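PDB 1LJO: archaeal Sm-like protein AF-Sm2 from Archaeoglobus fulgidus, which forms a hexameric Sm-type ring and probably binds RNA, as other members of the snRNP Sm family do. Local coordinates for residues Ala47-Cys50 with Val56-Leu59; Ile17-Met22 with Lys51-Val56. All blocks are in the same frame, centred on the assembly; numbering follows the deposited sequence.

In the fold
Both contacts belong to the Sm fold and meet at the hairpin of strands 47-51 and 54-60. Interaction 1 is the hairpin's own pairing: backbone hydrogen bonds down the ladder, with a carboxylate-guanidinium pair on one face, partly buried, with Glu49 covered and the 54-60 side largely exposed. Interaction 2 takes the turn of the same hairpin and touches it from strand 17-22, two strands away with 28-36 between; it is a small surface contact that hangs on one arginine. Their centres lie about 8 Å apart, Val56 is common to both ranges, and Cys50 CB packs on Arg19 NH1 at 3.9 Å. Bulged backbone pairing thus contrasts with two weak side-chain bonds and a long charge contact at the turn.

Interaction 1. Residues Ala47-Cys50 with Val56-Leu59. With ACY (acetic acid), chain D.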
ATOM      1  N   ALA A  47      21.204  10.885  -9.462  1.00 12.36           N
ATOM      2  CA  ALA A  47      20.871   9.520  -9.080  1.00 11.04           C
ATOM      3  C   ALA A  47      21.237   8.437 -10.084  1.00 13.51           C
ATOM      4  O   ALA A  47      21.375   8.687 -11.282  1.00 14.67           O
ATOM      5  CB  ALA A  47      19.393   9.428  -8.761  1.00 13.09           C
ATOM      6  N   MET A  48      21.375   7.222  -9.572  1.00 14.15           N
ATOM      7  CA  MET A  48      21.697   6.069 -10.398  1.00 20.38           C
ATOM      8  C   MET A  48      21.018   4.835  -9.826  1.00 19.08           C
ATOM      9  O   MET A  48      20.705   4.773  -8.638  1.00 16.15           O
ATOM     10  CB  MET A  48      23.208   5.845 -10.442  1.00 25.54           C
ATOM     11  CG  MET A  48      23.838   5.599  -9.088  1.00 32.64           C
ATOM     12  SD  MET A  48      25.613   5.322  -9.198  1.00 41.02           S
ATOM     13  CE  MET A  48      26.231   7.014  -9.138  1.00 40.25           C
ATOM     14  N   GLU A  49      20.787   3.854 -10.685  1.00 17.46           N
ATOM     15  CA  GLU A  49      20.171   2.610 -10.266  1.00 19.10           C
ATOM     16  C   GLU A  49      21.354   1.684 -10.007  1.00 19.95           C
ATOM     17  O   GLU A  49      22.244   1.560 -10.852  1.00 18.79           O
ATOM     18  CB  GLU A  49      19.294   2.070 -11.394  1.00 20.68           C
ATOM     19  CG  GLU A  49      18.357   0.959 -11.001  1.00 28.05           C
ATOM     20  CD  GLU A  49      17.442   0.568 -12.145  1.00 31.22           C
ATOM     21  OE1 GLU A  49      16.779   1.464 -12.709  1.00 33.97           O
ATOM     22  OE2 GLU A  49      17.386  -0.630 -12.480  1.00 35.11           O
ATOM     23  N   CYS A  50      21.373   1.051  -8.838  1.00 18.43           N
ATOM     24  CA  CYS A  50      22.468   0.165  -8.478  1.00 23.55           C
ATOM     25  C   CYS A  50      21.998  -1.167  -7.907  1.00 24.85           C
ATOM     26  O   CYS A  50      20.857  -1.316  -7.481  1.00 24.75           O
ATOM     27  CB  CYS A  50      23.378   0.837  -7.436  1.00 23.56           C
ATOM     28  SG  CYS A  50      24.127   2.420  -7.916  1.00 27.18           S
ATOM     29  N   VAL A  56      23.932   0.178 -12.718  1.00 22.26           N
ATOM     30  CA  VAL A  56      23.255  -0.383 -13.883  1.00 22.11           C
ATOM     31  C   VAL A  56      22.579   0.651 -14.782  1.00 22.94           C
ATOM     32  O   VAL A  56      22.414   0.415 -15.972  1.00 20.13           O
ATOM     33  CB  VAL A  56      22.203  -1.440 -13.469  1.00 24.28           C
ATOM     34  CG1 VAL A  56      22.880  -2.573 -12.713  1.00 24.86           C
ATOM     35  CG2 VAL A  56      21.125  -0.807 -12.617  1.00 22.83           C
ATOM     36  N   ARG A  57      22.184   1.794 -14.219  1.00 21.31           N
ATOM     37  CA  ARG A  57      21.538   2.848 -15.002  1.00 21.32           C
ATOM     38  C   ARG A  57      21.741   4.233 -14.397  1.00 22.16           C
ATOM     39  O   ARG A  57      21.684   4.395 -13.183  1.00 19.00           O
ATOM     40  CB  ARG A  57      20.024   2.625 -15.099  1.00 26.83           C
ATOM     41  CG  ARG A  57      19.548   1.522 -16.017  1.00 32.40           C
ATOM     42  CD  ARG A  57      18.077   1.758 -16.361  1.00 34.30           C
ATOM     43  NE  ARG A  57      17.485   0.682 -17.149  1.00 38.31           N
ATOM     44  CZ  ARG A  57      17.033  -0.461 -16.640  1.00 40.20           C
ATOM     45  NH1 ARG A  57      17.103  -0.685 -15.334  1.00 38.65           N
ATOM     46  NH2 ARG A  57      16.503  -1.378 -17.440  1.00 41.69           N
ATOM     47  N   SER A  58      21.976   5.226 -15.249  1.00 22.24           N
ATOM     48  CA  SER A  58      22.123   6.608 -14.797  1.00 21.16           C
ATOM     49  C   SER A  58      20.716   7.188 -14.867  1.00 20.11           C
ATOM     50  O   SER A  58      20.013   6.982 -15.858  1.00 23.47           O
ATOM     51  CB  SER A  58      23.057   7.397 -15.724  1.00 22.39           C
ATOM     52  OG  SER A  58      24.410   7.060 -15.487  1.00 25.78           O
ATOM     53  N   LEU A  59      20.302   7.907 -13.830  1.00 16.60           N
ATOM     54  CA  LEU A  59      18.961   8.468 -13.797  1.00 18.57           C
ATOM     55  C   LEU A  59      18.899   9.992 -13.700  1.00 18.10           C
ATOM     56  O   LEU A  59      18.006  10.608 -14.267  1.00 21.22           O
ATOM     57  CB  LEU A  59      18.179   7.860 -12.628  1.00 21.78           C
ATOM     58  CG  LEU A  59      18.047   6.335 -12.587  1.00 20.89           C
ATOM     59  CD1 LEU A  59      17.297   5.925 -11.327  1.00 25.63           C
ATOM     60  CD2 LEU A  59      17.316   5.842 -13.818  1.00 21.80           C
TER
HETATM   61  C   ACY D 202      23.668   4.651 -18.507  1.00 44.74           C
HETATM   62  O   ACY D 202      24.641   4.764 -17.645  1.00 45.43           O
HETATM   63  OXT ACY D 202      22.455   4.320 -18.273  1.00 44.17           O
HETATM   64  CH3 ACY D 202      24.088   4.964 -19.932  1.00 45.13           C
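Glu49 lays its side chain across Val56, with CB 3.6 Å from Val56 CG2, and then runs alongside Arg57. Its CG stands anti to the backbone N (chi1 -167°) and the rest is extended, which carries the carboxylate to the guanidinium. There Glu49 OE2 makes a salt bridge to Arg57 NH1 at 2.9 Å, meeting the guanidinium edge near its plane, the two planes 46° apart. Asn27 ND2 hydrogen-bonds the same OE2. The backbones carrying them run antiparallel, the hairpin 47-60 of the Sm fold. Glu49 N gives a nearly straight bond of 2.7 Å to Arg57 O, and Leu59 N bonds Ala47 O at 2.9 Å while Leu59 CB packs on Ala47 CB at 4.3 Å. Glu49 O takes Val56 N at 2.9 Å and, weakly, Arg57 N at 3.4 Å, so both residues face Glu49 in a classic beta bulge. Along the outer side of strand 54-60, Ser58 N and OG bind an acetic acid molecule, probably from the crystallisation liquor; Lys55 NZ also bonds OG. Leu59 O accepts from Gln73 of a neighbouring subunit, a contact within the hexameric ring. With Arg57 NH1 and Asn27 ND2 at OE2, the buried Glu49 carboxylate probably stays ionised.

Interaction 2. Residues Ile17-Met22 with Lys51-Val56; sequences IIRVEM and KGEEKV. With ACY (acetic acid), chain C.
The guanidinium of Arg19 meets Gly52 O at its edge, near its plane, while the Glu53 carboxylate approaches obliquely, its own plane turned 52° from that of the guanidinium. Gly52 O is shared by both terminal nitrogens, at 3.1 Å from Arg19 NH1 and 3.0 Å from Arg19 NH2. Both bonds are weak, because one oxygen set between two N-H groups lies straight ahead of neither. Glu53 OE2 stands 3.7 Å from Arg19 NH2, well out of the guanidinium plane, so this long salt bridge works through charge alone. The two side chains cross at about a right angle. Arg19 reaches the turn with a bend at chi3 (-65°) that swings the guanidinium round to the carbonyl.

The turn receiving it is a type II' beta turn from Lys51 to Glu54. Across its ends Lys51 N bonds Glu54 O at 2.8 Å, while the turn's own bond, Glu54 N to Lys51 O, is weak. Gly52 sits at its second position with positive phi (81°), as that turn type requires. Lys51 NZ holds an acetic acid molecule, probably from the crystallisation liquor, by its OXT at 3.0 Å; Gln28 bonds this molecule too, and its OE1 accepts from Gly52 N. Strand 17-22 pairs with strands 28-36 and 69-74, and Arg19 extends from it past Gln28 and Val30 of strand 28-36 and Cys50 of strand 47-51, tying the tip of hairpin 47-60 to a strand that is not its sheet neighbour.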
ATOM      1  N   ILE A  17      24.661  11.744   0.160  1.00 12.25           N
ATOM      2  CA  ILE A  17      24.349  10.585  -0.670  1.00 12.39           C
ATOM      3  C   ILE A  17      23.649   9.498   0.138  1.00 11.21           C
ATOM      4  O   ILE A  17      24.118   9.109   1.208  1.00 11.91           O
ATOM      5  CB  ILE A  17      25.629   9.951  -1.261  1.00 14.96           C
ATOM      6  CG1 ILE A  17      26.461  11.013  -1.986  1.00 17.81           C
ATOM      7  CG2 ILE A  17      25.258   8.804  -2.199  1.00 14.38           C
ATOM      8  CD1 ILE A  17      25.727  11.717  -3.100  1.00 19.62           C
ATOM      9  N   ILE A  18      22.533   9.000  -0.385  1.00  9.41           N
ATOM     10  CA  ILE A  18      21.785   7.954   0.296  1.00 11.75           C
ATOM     11  C   ILE A  18      21.459   6.819  -0.665  1.00 13.26           C
ATOM     12  O   ILE A  18      21.514   6.996  -1.883  1.00 12.21           O
ATOM     13  CB  ILE A  18      20.457   8.497   0.883  1.00 11.15           C
ATOM     14  CG1 ILE A  18      19.523   8.949  -0.245  1.00 12.77           C
ATOM     15  CG2 ILE A  18      20.744   9.679   1.807  1.00 13.70           C
ATOM     16  CD1 ILE A  18      18.104   9.289   0.223  1.00  9.49           C
ATOM     17  N   ARG A  19      21.134   5.656  -0.103  1.00 10.70           N
ATOM     18  CA  ARG A  19      20.766   4.482  -0.881  1.00 12.91           C
ATOM     19  C   ARG A  19      19.336   4.170  -0.467  1.00 11.65           C
ATOM     20  O   ARG A  19      19.034   4.119   0.726  1.00 11.52           O
ATOM     21  CB  ARG A  19      21.690   3.299  -0.548  1.00 14.90           C
ATOM     22  CG  ARG A  19      21.319   1.989  -1.241  1.00 22.71           C
ATOM     23  CD  ARG A  19      22.316   0.877  -0.904  1.00 26.27           C
ATOM     24  NE  ARG A  19      23.646   1.161  -1.433  1.00 30.98           N
ATOM     25  CZ  ARG A  19      24.035   0.894  -2.678  1.00 33.47           C
ATOM     26  NH1 ARG A  19      23.197   0.323  -3.533  1.00 35.05           N
ATOM     27  NH2 ARG A  19      25.262   1.209  -3.072  1.00 32.94           N
ATOM     28  N   VAL A  20      18.465   3.963  -1.449  1.00 12.81           N
ATOM     29  CA  VAL A  20      17.052   3.695  -1.186  1.00 12.18           C
ATOM     30  C   VAL A  20      16.515   2.429  -1.833  1.00 14.25           C
ATOM     31  O   VAL A  20      16.752   2.181  -3.012  1.00 13.93           O
ATOM     32  CB  VAL A  20      16.166   4.852  -1.700  1.00 12.11           C
ATOM     33  CG1 VAL A  20      14.705   4.604  -1.320  1.00 11.83           C
ATOM     34  CG2 VAL A  20      16.662   6.170  -1.144  1.00 11.98           C
ATOM     35  N   GLU A  21      15.784   1.635  -1.057  1.00 10.98           N
ATOM     36  CA  GLU A  21      15.173   0.428  -1.599  1.00 18.04           C
ATOM     37  C   GLU A  21      13.683   0.728  -1.725  1.00 16.71           C
ATOM     38  O   GLU A  21      13.040   1.114  -0.747  1.00 13.57           O
ATOM     39  CB  GLU A  21      15.393  -0.765  -0.669  1.00 21.82           C
ATOM     40  CG  GLU A  21      14.605  -1.995  -1.085  1.00 29.30           C
ATOM     41  CD  GLU A  21      14.982  -3.226  -0.289  1.00 33.96           C
ATOM     42  OE1 GLU A  21      15.006  -3.146   0.957  1.00 36.33           O
ATOM     43  OE2 GLU A  21      15.250  -4.275  -0.915  1.00 38.97           O
ATOM     44  N   MET A  22      13.147   0.568  -2.933  1.00 15.57           N
ATOM     45  CA  MET A  22      11.735   0.833  -3.195  1.00 16.49           C
ATOM     46  C   MET A  22      10.959  -0.465  -3.323  1.00 18.10           C
ATOM     47  O   MET A  22      11.481  -1.469  -3.814  1.00 19.18           O
ATOM     48  CB  MET A  22      11.564   1.633  -4.492  1.00 15.35           C
ATOM     49  CG  MET A  22      12.245   2.987  -4.516  1.00 14.61           C
ATOM     50  SD  MET A  22      11.583   4.136  -3.289  1.00 14.83           S
ATOM     51  CE  MET A  22       9.978   4.520  -4.001  1.00 12.83           C
ATOM     52  N   LYS A  51      22.909  -2.132  -7.925  1.00 27.16           N
ATOM     53  CA  LYS A  51      22.684  -3.461  -7.371  1.00 32.30           C
ATOM     54  C   LYS A  51      23.904  -3.644  -6.483  1.00 34.33           C
ATOM     55  O   LYS A  51      24.876  -4.297  -6.861  1.00 36.68           O
ATOM     56  CB  LYS A  51      22.673  -4.525  -8.469  1.00 33.18           C
ATOM     57  CG  LYS A  51      21.310  -4.768  -9.090  1.00 35.44           C
ATOM     58  CD  LYS A  51      21.382  -5.881 -10.124  1.00 37.00           C
ATOM     59  CE  LYS A  51      20.076  -6.645 -10.194  1.00 37.26           C
ATOM     60  NZ  LYS A  51      19.791  -7.306  -8.894  1.00 37.82           N
ATOM     61  N   GLY A  52      23.855  -3.043  -5.301  1.00 36.17           N
ATOM     62  CA  GLY A  52      24.989  -3.114  -4.406  1.00 36.07           C
ATOM     63  C   GLY A  52      25.947  -2.051  -4.901  1.00 37.69           C
ATOM     64  O   GLY A  52      25.544  -0.906  -5.122  1.00 37.36           O
ATOM     65  N   GLU A  53      27.207  -2.416  -5.102  1.00 36.96           N
ATOM     66  CA  GLU A  53      28.191  -1.457  -5.581  1.00 38.00           C
ATOM     67  C   GLU A  53      28.229  -1.415  -7.108  1.00 35.81           C
ATOM     68  O   GLU A  53      29.056  -0.719  -7.698  1.00 36.99           O
ATOM     69  CB  GLU A  53      29.574  -1.809  -5.032  1.00 40.98           C
ATOM     70  CG  GLU A  53      29.625  -1.925  -3.516  1.00 46.00           C
ATOM     71  CD  GLU A  53      29.188  -0.650  -2.813  1.00 49.17           C
ATOM     72  OE1 GLU A  53      29.828   0.400  -3.031  1.00 51.39           O
ATOM     73  OE2 GLU A  53      28.207  -0.699  -2.041  1.00 50.07           O
ATOM     74  N   GLU A  54      27.323  -2.151  -7.745  1.00 32.81           N
ATOM     75  CA  GLU A  54      27.261  -2.200  -9.202  1.00 30.87           C
ATOM     76  C   GLU A  54      26.226  -1.255  -9.804  1.00 27.61           C
ATOM     77  O   GLU A  54      25.030  -1.380  -9.550  1.00 29.24           O
ATOM     78  CB  GLU A  54      26.964  -3.628  -9.669  1.00 34.29           C
ATOM     79  CG  GLU A  54      28.038  -4.641  -9.312  1.00 37.10           C
ATOM     80  CD  GLU A  54      29.378  -4.316  -9.943  1.00 39.05           C
ATOM     81  OE1 GLU A  54      29.449  -4.233 -11.188  1.00 39.81           O
ATOM     82  OE2 GLU A  54      30.361  -4.144  -9.193  1.00 41.42           O
ATOM     83  N   LYS A  55      26.703  -0.319 -10.615  1.00 26.15           N
ATOM     84  CA  LYS A  55      25.862   0.661 -11.297  1.00 24.91           C
ATOM     85  C   LYS A  55      25.246   0.034 -12.552  1.00 26.12           C
ATOM     86  O   LYS A  55      25.957  -0.574 -13.359  1.00 24.82           O
ATOM     87  CB  LYS A  55      26.722   1.870 -11.675  1.00 28.30           C
ATOM     88  CG  LYS A  55      26.218   2.721 -12.827  1.00 31.15           C
ATOM     89  CD  LYS A  55      25.053   3.603 -12.434  1.00 35.12           C
ATOM     90  CE  LYS A  55      25.289   5.034 -12.899  1.00 34.85           C
ATOM     91  NZ  LYS A  55      25.676   5.101 -14.336  1.00 38.47           N
ATOM     92  N   VAL A  56      23.932   0.178 -12.718  1.00 22.26           N
ATOM     93  CA  VAL A  56      23.255  -0.383 -13.883  1.00 22.11           C
ATOM     94  C   VAL A  56      22.579   0.651 -14.782  1.00 22.94           C
ATOM     95  O   VAL A  56      22.414   0.415 -15.972  1.00 20.13           O
ATOM     96  CB  VAL A  56      22.203  -1.440 -13.469  1.00 24.28           C
ATOM     97  CG1 VAL A  56      22.880  -2.573 -12.713  1.00 24.86           C
ATOM     98  CG2 VAL A  56      21.125  -0.807 -12.617  1.00 22.83           C
TER
HETATM   99  C   ACY C 201      20.682  -6.802  -5.298  1.00 51.60           C
HETATM  100  O   ACY C 201      20.905  -8.085  -5.218  1.00 52.86           O
HETATM  101  OXT ACY C 201      19.852  -6.202  -6.064  1.00 51.61           O
HETATM  102  CH3 ACY C 201      21.540  -5.984  -4.347  1.00 51.74           C